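Local coordinates for protein soluble lytic murein transglycosylase (Pseudomonas aeruginosa, PDB 5OHU) that probably cleaves the glycan strands of peptidoglycan as a lytic transglycosylase, taking part in both exolytic and endolytic turnover of the bacterial cell wall, at residues L176-V181 / P205-Q210; L196-A201 / L213-A218. One frame throughout, in Å; residues are numbered along the deposited sequence.

Interaction 1. Residues L176-V181 / P205-Q210; sequences LTEEKV and PTLGNQ
An extended side chain carries Glu178 across to 205-210: its CG stands anti to the backbone N (chi1 -179°), and the chain stays straight through CD, so the carboxylate lands on the turn formed by Pro205, Thr206 and Leu207. OE2 accepts two successive backbone amides, from Thr206 N at 2.7 Å and from Leu207 N at 2.9 Å. The two N-H groups reach it from opposite faces of the carboxylate plane, both on the syn side, and the bond from Leu207 is the more bent, with an N-H...O angle of 135°. On the other oxygen, OE1 receives the hydroxyl OG1 of Thr206 at 2.8 Å, nearer the carboxylate plane. Both oxygens are thus engaged, which fixes the rotation of the group. The Pro205 ring closes in beside the chain, its CD 3.6 Å from Glu178 CG, while Leu207 CD1 packs 4.0 Å from Glu178 CD. Three donors around one carboxylate would probably favour its ionised form. Thr177, the N-cap of helix 178-190, accepts from Lys180 N through OG1, so Glu178 starts from a capped first turn. The contact joins the start of helix 178-190 to the loop leading into helix 208-219, at the surface; Leu207 also packs on Trp182 of helix 178-190 and Ala236 of helix 235-251.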
loop_
_atom_site.group_PDB
_atom_site.type_symbol
_atom_site.label_atom_id
_atom_site.label_comp_id
_atom_site.label_asym_id
_atom_site.label_seq_id
_atom_site.Cartn_x
_atom_site.Cartn_y
_atom_site.Cartn_z
ATOM N N LEU A 176 -5.908 -15.602 -31.666
ATOM C CA LEU A 176 -5.527 -16.273 -30.426
ATOM C C LEU A 176 -4.594 -17.428 -30.771
ATOM O O LEU A 176 -5.001 -18.576 -30.940
ATOM C CB LEU A 176 -6.764 -16.738 -29.668
ATOM C CG LEU A 176 -6.433 -17.456 -28.361
ATOM C CD1 LEU A 176 -5.729 -16.516 -27.407
ATOM C CD2 LEU A 176 -7.691 -18.016 -27.746
ATOM N N THR A 177 -3.316 -17.106 -30.899
ATOM C CA THR A 177 -2.338 -18.122 -31.251
ATOM C C THR A 177 -1.981 -18.962 -30.032
ATOM O O THR A 177 -2.229 -18.580 -28.887
ATOM C CB THR A 177 -1.070 -17.491 -31.819
ATOM O OG1 THR A 177 -0.348 -16.856 -30.759
ATOM C CG2 THR A 177 -1.421 -16.460 -32.896
ATOM N N GLU A 178 -1.384 -20.130 -30.293
ATOM C CA GLU A 178 -0.908 -20.951 -29.183
ATOM C C GLU A 178 0.082 -20.182 -28.314
ATOM O O GLU A 178 0.080 -20.322 -27.087
ATOM C CB GLU A 178 -0.279 -22.250 -29.693
ATOM C CG GLU A 178 0.214 -23.132 -28.547
ATOM C CD GLU A 178 0.714 -24.489 -28.989
ATOM O OE1 GLU A 178 1.481 -24.559 -29.972
ATOM O OE2 GLU A 178 0.332 -25.489 -28.346
ATOM N N GLU A 179 0.906 -19.329 -28.921
ATOM C CA GLU A 179 1.878 -18.580 -28.135
ATOM C C GLU A 179 1.184 -17.644 -27.142
ATOM O O GLU A 179 1.634 -17.493 -26.004
ATOM C CB GLU A 179 2.805 -17.813 -29.081
ATOM C CG GLU A 179 3.855 -16.916 -28.405
ATOM C CD GLU A 179 4.892 -17.703 -27.588
ATOM O OE1 GLU A 179 5.540 -17.099 -26.712
ATOM O OE2 GLU A 179 5.054 -18.929 -27.793
ATOM N N LYS A 180 0.054 -17.040 -27.540
ATOM C CA LYS A 180 -0.684 -16.162 -26.630
ATOM C C LYS A 180 -1.411 -16.946 -25.543
ATOM O O LYS A 180 -1.553 -16.451 -24.419
ATOM C CB LYS A 180 -1.683 -15.306 -27.411
ATOM C CG LYS A 180 -1.027 -14.411 -28.437
ATOM C CD LYS A 180 -2.074 -13.776 -29.323
ATOM C CE LYS A 180 -1.454 -12.838 -30.333
ATOM N NZ LYS A 180 -2.447 -12.484 -31.384
ATOM N N VAL A 181 -1.894 -18.150 -25.855
ATOM C CA VAL A 181 -2.383 -19.037 -24.803
ATOM C C VAL A 181 -1.265 -19.335 -23.818
ATOM O O VAL A 181 -1.446 -19.260 -22.595
ATOM C CB VAL A 181 -2.948 -20.336 -25.406
ATOM C CG1 VAL A 181 -3.566 -21.207 -24.299
ATOM C CG2 VAL A 181 -3.965 -20.021 -26.486
ATOM N N PRO A 205 -2.512 -26.581 -28.539
ATOM C CA PRO A 205 -2.491 -27.651 -29.563
ATOM C C PRO A 205 -1.265 -28.545 -29.496
ATOM O O PRO A 205 -1.396 -29.767 -29.600
ATOM C CB PRO A 205 -2.544 -26.872 -30.886
ATOM C CG PRO A 205 -3.040 -25.526 -30.532
ATOM C CD PRO A 205 -2.598 -25.240 -29.138
ATOM N N THR A 206 -0.068 -27.971 -29.351
ATOM C CA THR A 206 1.166 -28.744 -29.368
ATOM C C THR A 206 1.913 -28.758 -28.042
ATOM O O THR A 206 2.796 -29.604 -27.864
ATOM C CB THR A 206 2.124 -28.212 -30.446
ATOM O OG1 THR A 206 2.825 -27.064 -29.950
ATOM C CG2 THR A 206 1.362 -27.831 -31.694
ATOM N N LEU A 207 1.594 -27.853 -27.116
ATOM C CA LEU A 207 2.396 -27.666 -25.916
ATOM C C LEU A 207 1.695 -28.143 -24.651
ATOM O O LEU A 207 2.098 -27.758 -23.545
ATOM C CB LEU A 207 2.788 -26.197 -25.776
ATOM C CG LEU A 207 3.795 -25.645 -26.779
ATOM C CD1 LEU A 207 3.945 -24.144 -26.587
ATOM C CD2 LEU A 207 5.116 -26.343 -26.581
ATOM N N GLY A 208 0.658 -28.972 -24.787
ATOM C CA GLY A 208 -0.099 -29.406 -23.620
ATOM C C GLY A 208 0.735 -30.109 -22.559
ATOM O O GLY A 208 0.433 -30.006 -21.367
ATOM N N ASN A 209 1.780 -30.838 -22.971
ATOM C CA ASN A 209 2.653 -31.509 -22.010
ATOM C C ASN A 209 3.415 -30.499 -21.169
ATOM O O ASN A 209 3.362 -30.530 -19.936
ATOM C CB ASN A 209 3.642 -32.430 -22.729
ATOM C CG ASN A 209 3.010 -33.722 -23.197
ATOM O OD1 ASN A 209 1.909 -34.085 -22.773
ATOM N ND2 ASN A 209 3.709 -34.426 -24.082
ATOM N N GLN A 210 4.158 -29.608 -21.831
ATOM C CA GLN A 210 4.897 -28.585 -21.114
ATOM C C GLN A 210 3.969 -27.697 -20.295
ATOM O O GLN A 210 4.364 -27.209 -19.231
ATOM C CB GLN A 210 5.713 -27.741 -22.093
ATOM C CG GLN A 210 6.824 -28.487 -22.788
ATOM C CD GLN A 210 6.404 -29.008 -24.147
ATOM O OE1 GLN A 210 5.255 -29.415 -24.346
ATOM N NE2 GLN A 210 7.332 -28.980 -25.103
#

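Interaction 2. Residues L196-A201 / L213-A218; sequences LASHLA and LMVSVA
Ala197 and Val215 mark the near approach of two helical segments that run in roughly opposite senses, with 6.8 Å between their CA atoms. Both are regular alpha-helix throughout: Ala201 N bonds to Ala197 O at 2.8 Å on one side, and Ala218 N to Met214 O at 2.8 Å on the other, so the backbones spend their polar groups within their own helices and meet through side chains alone. Small residues on 196-201 make this spacing possible, and a single valine, Val215, reaches over from 213-218 to meet them. Val215 directs its CB at the opposing helix and divides its two methyls between neighbours. CG2 lies 3.9 Å from the methyl CB of Ala197, the one apolar side-chain pair across the two segments. CG1, placed anti to the backbone N (chi1 175°), comes alongside the hydroxyl of Ser198, 3.8 Å from OG, and CG2 is about as near to that oxygen. Although the serine oxygen touches two methyls, its polar need is met within its own helix, by a hydrogen bond with the carbonyl of Tyr194 one turn earlier. The interface is modest in area and purely of van der Waals character, the plain packing of an antiparallel pair of helices consecutive in the chain. Around it, helix 178-190 packs against 196-201, with Leu185 against Ala197 and Arg184 against Leu200, while Met214, Val217 and Ala218 turn to helix 235-251, where they meet Val240 and Leu243.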
loop_
_atom_site.group_PDB
_atom_site.type_symbol
_atom_site.label_atom_id
_atom_site.label_comp_id
_atom_site.label_asym_id
_atom_site.label_seq_id
_atom_site.Cartn_x
_atom_site.Cartn_y
_atom_site.Cartn_z
ATOM N N LEU A 196 -7.497 -21.702 -13.736
ATOM C CA LEU A 196 -7.297 -20.997 -14.993
ATOM C C LEU A 196 -6.136 -21.595 -15.786
ATOM O O LEU A 196 -6.296 -21.962 -16.955
ATOM C CB LEU A 196 -7.061 -19.512 -14.716
ATOM C CG LEU A 196 -6.784 -18.685 -15.976
ATOM C CD1 LEU A 196 -7.845 -18.863 -17.026
ATOM C CD2 LEU A 196 -6.563 -17.211 -15.649
ATOM N N ALA A 197 -4.958 -21.712 -15.158
ATOM C CA ALA A 197 -3.768 -22.184 -15.872
ATOM C C ALA A 197 -3.993 -23.565 -16.475
ATOM O O ALA A 197 -3.611 -23.824 -17.624
ATOM C CB ALA A 197 -2.561 -22.200 -14.926
ATOM N N SER A 198 -4.640 -24.455 -15.722
ATOM C CA SER A 198 -4.890 -25.795 -16.233
ATOM C C SER A 198 -5.902 -25.779 -17.368
ATOM O O SER A 198 -5.789 -26.578 -18.304
ATOM C CB SER A 198 -5.364 -26.715 -15.108
ATOM O OG SER A 198 -4.323 -26.933 -14.174
ATOM N N HIS A 199 -6.887 -24.881 -17.312
ATOM C CA HIS A 199 -7.804 -24.730 -18.440
ATOM C C HIS A 199 -7.074 -24.212 -19.677
ATOM O O HIS A 199 -7.286 -24.715 -20.789
ATOM C CB HIS A 199 -8.949 -23.808 -18.049
ATOM C CG HIS A 199 -9.938 -24.446 -17.128
ATOM N ND1 HIS A 199 -10.545 -23.764 -16.095
ATOM C CD2 HIS A 199 -10.430 -25.707 -17.086
ATOM C CE1 HIS A 199 -11.364 -24.577 -15.453
ATOM N NE2 HIS A 199 -11.314 -25.761 -16.035
ATOM N N LEU A 200 -6.202 -23.210 -19.511
ATOM C CA LEU A 200 -5.372 -22.788 -20.635
ATOM C C LEU A 200 -4.504 -23.933 -21.138
ATOM O O LEU A 200 -4.314 -24.088 -22.348
ATOM C CB LEU A 200 -4.511 -21.586 -20.243
ATOM C CG LEU A 200 -5.315 -20.337 -19.853
ATOM C CD1 LEU A 200 -4.404 -19.293 -19.249
ATOM C CD2 LEU A 200 -5.991 -19.742 -21.063
ATOM N N ALA A 201 -3.984 -24.754 -20.223
ATOM C CA ALA A 201 -3.118 -25.855 -20.626
ATOM C C ALA A 201 -3.862 -26.850 -21.509
ATOM O O ALA A 201 -3.297 -27.378 -22.478
ATOM C CB ALA A 201 -2.545 -26.548 -19.385
ATOM N N LEU A 213 3.298 -29.329 -17.202
ATOM C CA LEU A 213 4.538 -29.262 -16.447
ATOM C C LEU A 213 4.695 -27.903 -15.804
ATOM O O LEU A 213 5.170 -27.791 -14.663
ATOM C CB LEU A 213 5.711 -29.558 -17.379
ATOM C CG LEU A 213 6.930 -30.269 -16.828
ATOM C CD1 LEU A 213 6.477 -31.451 -15.953
ATOM C CD2 LEU A 213 7.792 -30.756 -18.008
ATOM N N MET A 214 4.311 -26.850 -16.525
ATOM C CA MET A 214 4.355 -25.522 -15.936
ATOM C C MET A 214 3.505 -25.462 -14.673
ATOM O O MET A 214 3.956 -24.959 -13.640
ATOM C CB MET A 214 3.902 -24.473 -16.946
ATOM C CG MET A 214 3.871 -23.068 -16.370
ATOM S SD MET A 214 3.904 -21.814 -17.659
ATOM C CE MET A 214 5.640 -21.831 -18.100
ATOM N N VAL A 215 2.282 -25.994 -14.732
ATOM C CA VAL A 215 1.404 -25.928 -13.565
ATOM C C VAL A 215 2.005 -26.711 -12.398
ATOM O O VAL A 215 2.052 -26.225 -11.265
ATOM C CB VAL A 215 -0.013 -26.423 -13.923
ATOM C CG1 VAL A 215 -0.903 -26.460 -12.664
ATOM C CG2 VAL A 215 -0.639 -25.536 -15.022
ATOM N N SER A 216 2.471 -27.935 -12.661
ATOM C CA SER A 216 3.069 -28.763 -11.613
ATOM C C SER A 216 4.278 -28.089 -10.975
ATOM O O SER A 216 4.437 -28.111 -9.750
ATOM C CB SER A 216 3.469 -30.115 -12.190
ATOM O OG SER A 216 4.010 -30.938 -11.163
ATOM N N VAL A 217 5.136 -27.483 -11.791
ATOM C CA VAL A 217 6.319 -26.814 -11.267
ATOM C C VAL A 217 5.927 -25.564 -10.493
ATOM O O VAL A 217 6.542 -25.232 -9.476
ATOM C CB VAL A 217 7.292 -26.499 -12.421
ATOM C CG1 VAL A 217 8.360 -25.498 -12.001
ATOM C CG2 VAL A 217 7.921 -27.789 -12.939
ATOM N N ALA A 218 4.912 -24.834 -10.966
ATOM C CA ALA A 218 4.478 -23.658 -10.216
ATOM C C ALA A 218 3.971 -24.061 -8.838
ATOM O O ALA A 218 4.206 -23.355 -7.854
ATOM C CB ALA A 218 3.404 -22.885 -10.986
#

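The two contacts follow one another along helix 208-219, their centres about 11 Å apart: interaction 1 uses the turn leading into it and interaction 2 its body. Along the chain their segments alternate, 176-181, 196-201, 205-210 and 213-218, so the three successive helices 178-190, 194-201 and 208-219 are tied together, the first to the loop entering the third by hydrogen bonds at the surface and the second to the third by buried apolar packing. The two sites also touch directly, Val181 CG1 lying 3.6 Å from Leu200 O. Such helix-on-helix stacking builds the largely helical, curved body of the enzyme, as in the related Slt70.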